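Local coordinates for protein arsenite methyltransferase (Chlamydomonas reinhardtii, PDB 5EVJ) that probably transfers methyl groups from S-adenosylmethionine to glutathione-bound trivalent arsenic, giving mono-, di- and trimethylated arsenic products, at residues R180-A185 against G193-S198. The protein carries 15 engineered substitutions. Numbering follows the deposited sequence.
Sequences RVLSEA and GEMHFS. Engineered in segment 180-185: Ala-185 (natural residue Cys).
Met-195 reaches from strand segment 193-198 to helix segment 180-185 and makes both of the close contacts between them. Its CG lies anti to the backbone N (chi1 -178°), and the chain stays extended to its end, which carries sulfur and methyl out from the strand to the helix. The tight point is at the sulfur: SD of Met-195 sits 3.4 Å from CB of Ala-185, an engineered residue that is Cys in the natural protein. The closest pair of CA atoms is also here, Ala-185 to Met-195 at 6.9 Å. Beyond the sulfur the fit is looser. Met-195 CE meets Leu-182 CD1 at 4.1 Å, and the two side chains cross at about a right angle. The same CE lies over the centre of the Phe-197 ring, 3.8 Å above its plane, a CH-pi type of packing within the strand. No hydrogen bond links the two segments. All three residues that touch across the contact are buried. Leu-182 also packs on Phe-230 and Leu-233 of helix 227-237, and Ala-185 rests on Val-166 of strand 163-169. Away from the strand the helix carries polar side chains; Arg-180 is partly exposed and Glu-184 is buried. Arg-180 NH2 pairs with Glu-184 OE2 at 3.4 Å, one turn along, and also with Asp-154. Helix 178-188 connects strand 163-169 to strand 193-202, and these two strands are parallel neighbours in the sheet. This is a beta-alpha-beta crossover, with the helix packed on the sheet, as in the Rossmann-like fold of S-adenosylmethionine-dependent methyltransferases.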
ATOM      1  N   ARG A 180      -7.600  -9.150  11.160  1.00 26.49           N
ATOM      2  CA  ARG A 180      -7.924  -7.946  11.925  1.00 27.20           C
ATOM      3  C   ARG A 180      -7.207  -6.699  11.463  1.00 22.08           C
ATOM      4  O   ARG A 180      -7.828  -5.662  11.374  1.00 23.75           O
ATOM      5  CB  ARG A 180      -7.779  -8.101  13.456  1.00 27.87           C
ATOM      6  CG  ARG A 180      -9.115  -7.719  14.094  1.00 30.52           C
ATOM      7  CD  ARG A 180      -9.177  -7.663  15.618  1.00 33.30           C
ATOM      8  NE  ARG A 180      -8.859  -6.288  15.880  1.00 45.59           N
ATOM      9  CZ  ARG A 180      -9.668  -5.384  16.414  1.00 42.49           C
ATOM     10  NH1 ARG A 180     -10.865  -5.697  16.886  1.00 35.47           N
ATOM     11  NH2 ARG A 180      -9.210  -4.150  16.496  1.00 39.30           N
ATOM     12  N   VAL A 181      -5.931  -6.808  11.148  1.00 20.69           N
ATOM     13  CA  VAL A 181      -5.197  -5.673  10.610  1.00 24.07           C
ATOM     14  C   VAL A 181      -5.888  -5.201   9.318  1.00 25.59           C
ATOM     15  O   VAL A 181      -6.180  -4.025   9.155  1.00 24.98           O
ATOM     16  CB  VAL A 181      -3.761  -6.108  10.246  1.00 25.88           C
ATOM     17  CG1 VAL A 181      -2.972  -4.955   9.621  1.00 26.40           C
ATOM     18  CG2 VAL A 181      -3.081  -6.736  11.427  1.00 23.87           C
ATOM     19  N   LEU A 182      -6.194  -6.154   8.432  1.00 25.11           N
ATOM     20  CA  LEU A 182      -6.842  -5.840   7.176  1.00 28.56           C
ATOM     21  C   LEU A 182      -8.173  -5.186   7.437  1.00 27.89           C
ATOM     22  O   LEU A 182      -8.450  -4.130   6.870  1.00 26.74           O
ATOM     23  CB  LEU A 182      -6.994  -7.111   6.321  1.00 29.94           C
ATOM     24  CG  LEU A 182      -5.866  -7.399   5.343  1.00 33.78           C
ATOM     25  CD1 LEU A 182      -4.596  -6.613   5.531  1.00 34.61           C
ATOM     26  CD2 LEU A 182      -5.520  -8.872   5.240  1.00 33.73           C
ATOM     27  N   SER A 183      -8.996  -5.783   8.299  1.00 23.81           N
ATOM     28  CA  SER A 183     -10.334  -5.207   8.504  1.00 25.61           C
ATOM     29  C   SER A 183     -10.291  -3.844   9.227  1.00 22.87           C
ATOM     30  O   SER A 183     -11.152  -2.963   8.984  1.00 19.86           O
ATOM     31  CB  SER A 183     -11.302  -6.199   9.193  1.00 29.03           C
ATOM     32  OG  SER A 183     -10.928  -6.504  10.528  1.00 34.00           O
ATOM     33  N   GLU A 184      -9.241  -3.644  10.020  1.00 20.93           N
ATOM     34  CA  GLU A 184      -9.035  -2.330  10.667  1.00 22.54           C
ATOM     35  C   GLU A 184      -8.628  -1.250   9.674  1.00 24.14           C
ATOM     36  O   GLU A 184      -9.224  -0.128   9.678  1.00 28.04           O
ATOM     37  CB  GLU A 184      -8.058  -2.439  11.865  1.00 23.54           C
ATOM     38  CG  GLU A 184      -8.803  -3.164  13.014  1.00 27.33           C
ATOM     39  CD  GLU A 184      -9.776  -2.233  13.741  1.00 32.42           C
ATOM     40  OE1 GLU A 184     -11.051  -2.329  13.531  1.00 33.42           O
ATOM     41  OE2 GLU A 184      -9.225  -1.388  14.527  1.00 27.30           O
ATOM     42  N   ALA A 185      -7.628  -1.569   8.822  1.00 23.56           N
ATOM     43  CA  ALA A 185      -7.286  -0.728   7.647  1.00 21.07           C
ATOM     44  C   ALA A 185      -8.548  -0.333   6.930  1.00 20.41           C
ATOM     45  O   ALA A 185      -8.848   0.866   6.753  1.00 20.50           O
ATOM     46  CB  ALA A 185      -6.358  -1.456   6.694  1.00 19.02           C
ATOM     47  N   GLY A 193     -10.463   5.894  -0.511  1.00 17.15           N
ATOM     48  CA  GLY A 193      -9.086   5.688  -0.019  1.00 17.06           C
ATOM     49  C   GLY A 193      -8.472   4.376  -0.437  1.00 18.69           C
ATOM     50  O   GLY A 193      -9.104   3.543  -1.070  1.00 21.56           O
ATOM     51  N   GLU A 194      -7.245   4.152  -0.014  1.00 19.31           N
ATOM     52  CA  GLU A 194      -6.513   3.027  -0.426  1.00 18.16           C
ATOM     53  C   GLU A 194      -5.582   2.507   0.713  1.00 18.89           C
ATOM     54  O   GLU A 194      -4.902   3.292   1.383  1.00 19.05           O
ATOM     55  CB  GLU A 194      -5.648   3.432  -1.638  1.00 18.07           C
ATOM     56  CG  GLU A 194      -4.837   2.292  -2.232  1.00 18.00           C
ATOM     57  CD  GLU A 194      -3.702   2.724  -3.173  1.00 21.53           C
ATOM     58  OE1 GLU A 194      -3.617   3.909  -3.579  1.00 20.96           O
ATOM     59  OE2 GLU A 194      -2.869   1.850  -3.553  1.00 22.55           O
ATOM     60  N   MET A 195      -5.496   1.188   0.850  1.00 18.40           N
ATOM     61  CA  MET A 195      -4.382   0.575   1.527  1.00 19.91           C
ATOM     62  C   MET A 195      -3.352   0.210   0.488  1.00 19.04           C
ATOM     63  O   MET A 195      -3.634  -0.527  -0.399  1.00 22.98           O
ATOM     64  CB  MET A 195      -4.801  -0.658   2.297  1.00 21.80           C
ATOM     65  CG  MET A 195      -3.612  -1.277   3.048  1.00 23.31           C
ATOM     66  SD  MET A 195      -4.234  -2.505   4.241  1.00 27.86           S
ATOM     67  CE  MET A 195      -2.634  -3.038   4.887  1.00 18.61           C
ATOM     68  N   HIS A 196      -2.148   0.737   0.621  1.00 19.07           N
ATOM     69  CA  HIS A 196      -1.083   0.641  -0.329  1.00 19.41           C
ATOM     70  C   HIS A 196       0.136   0.164   0.482  1.00 23.17           C
ATOM     71  O   HIS A 196       0.682   0.908   1.287  1.00 26.54           O
ATOM     72  CB  HIS A 196      -0.807   1.990  -0.900  1.00 17.22           C
ATOM     73  CG  HIS A 196       0.088   2.001  -2.086  1.00 20.61           C
ATOM     74  ND1 HIS A 196       1.468   1.902  -1.984  1.00 24.12           N
ATOM     75  CD2 HIS A 196      -0.168   2.241  -3.393  1.00 20.19           C
ATOM     76  CE1 HIS A 196       2.013   2.029  -3.178  1.00 20.30           C
ATOM     77  NE2 HIS A 196       1.041   2.179  -4.053  1.00 21.91           N
ATOM     78  N   PHE A 197       0.610  -1.042   0.232  1.00 22.71           N
ATOM     79  CA  PHE A 197       1.607  -1.642   1.131  1.00 24.74           C
ATOM     80  C   PHE A 197       2.432  -2.740   0.449  1.00 26.18           C
ATOM     81  O   PHE A 197       2.001  -3.317  -0.566  1.00 26.69           O
ATOM     82  CB  PHE A 197       0.877  -2.165   2.369  1.00 23.64           C
ATOM     83  CG  PHE A 197       0.205  -3.469   2.188  1.00 20.85           C
ATOM     84  CD1 PHE A 197      -0.942  -3.595   1.421  1.00 21.11           C
ATOM     85  CD2 PHE A 197       0.703  -4.586   2.858  1.00 21.31           C
ATOM     86  CE1 PHE A 197      -1.603  -4.833   1.287  1.00 18.54           C
ATOM     87  CE2 PHE A 197       0.081  -5.799   2.775  1.00 18.57           C
ATOM     88  CZ  PHE A 197      -1.069  -5.936   1.961  1.00 22.84           C
ATOM     89  N   SER A 198       3.630  -2.972   0.952  1.00 25.99           N
ATOM     90  CA  SER A 198       4.488  -3.983   0.393  1.00 30.45           C
ATOM     91  C   SER A 198       4.720  -5.047   1.439  1.00 30.88           C
ATOM     92  O   SER A 198       4.729  -4.770   2.649  1.00 32.01           O
ATOM     93  CB  SER A 198       5.823  -3.381  -0.098  1.00 34.42           C
ATOM     94  OG  SER A 198       6.477  -2.724   0.985  1.00 41.58           O
TER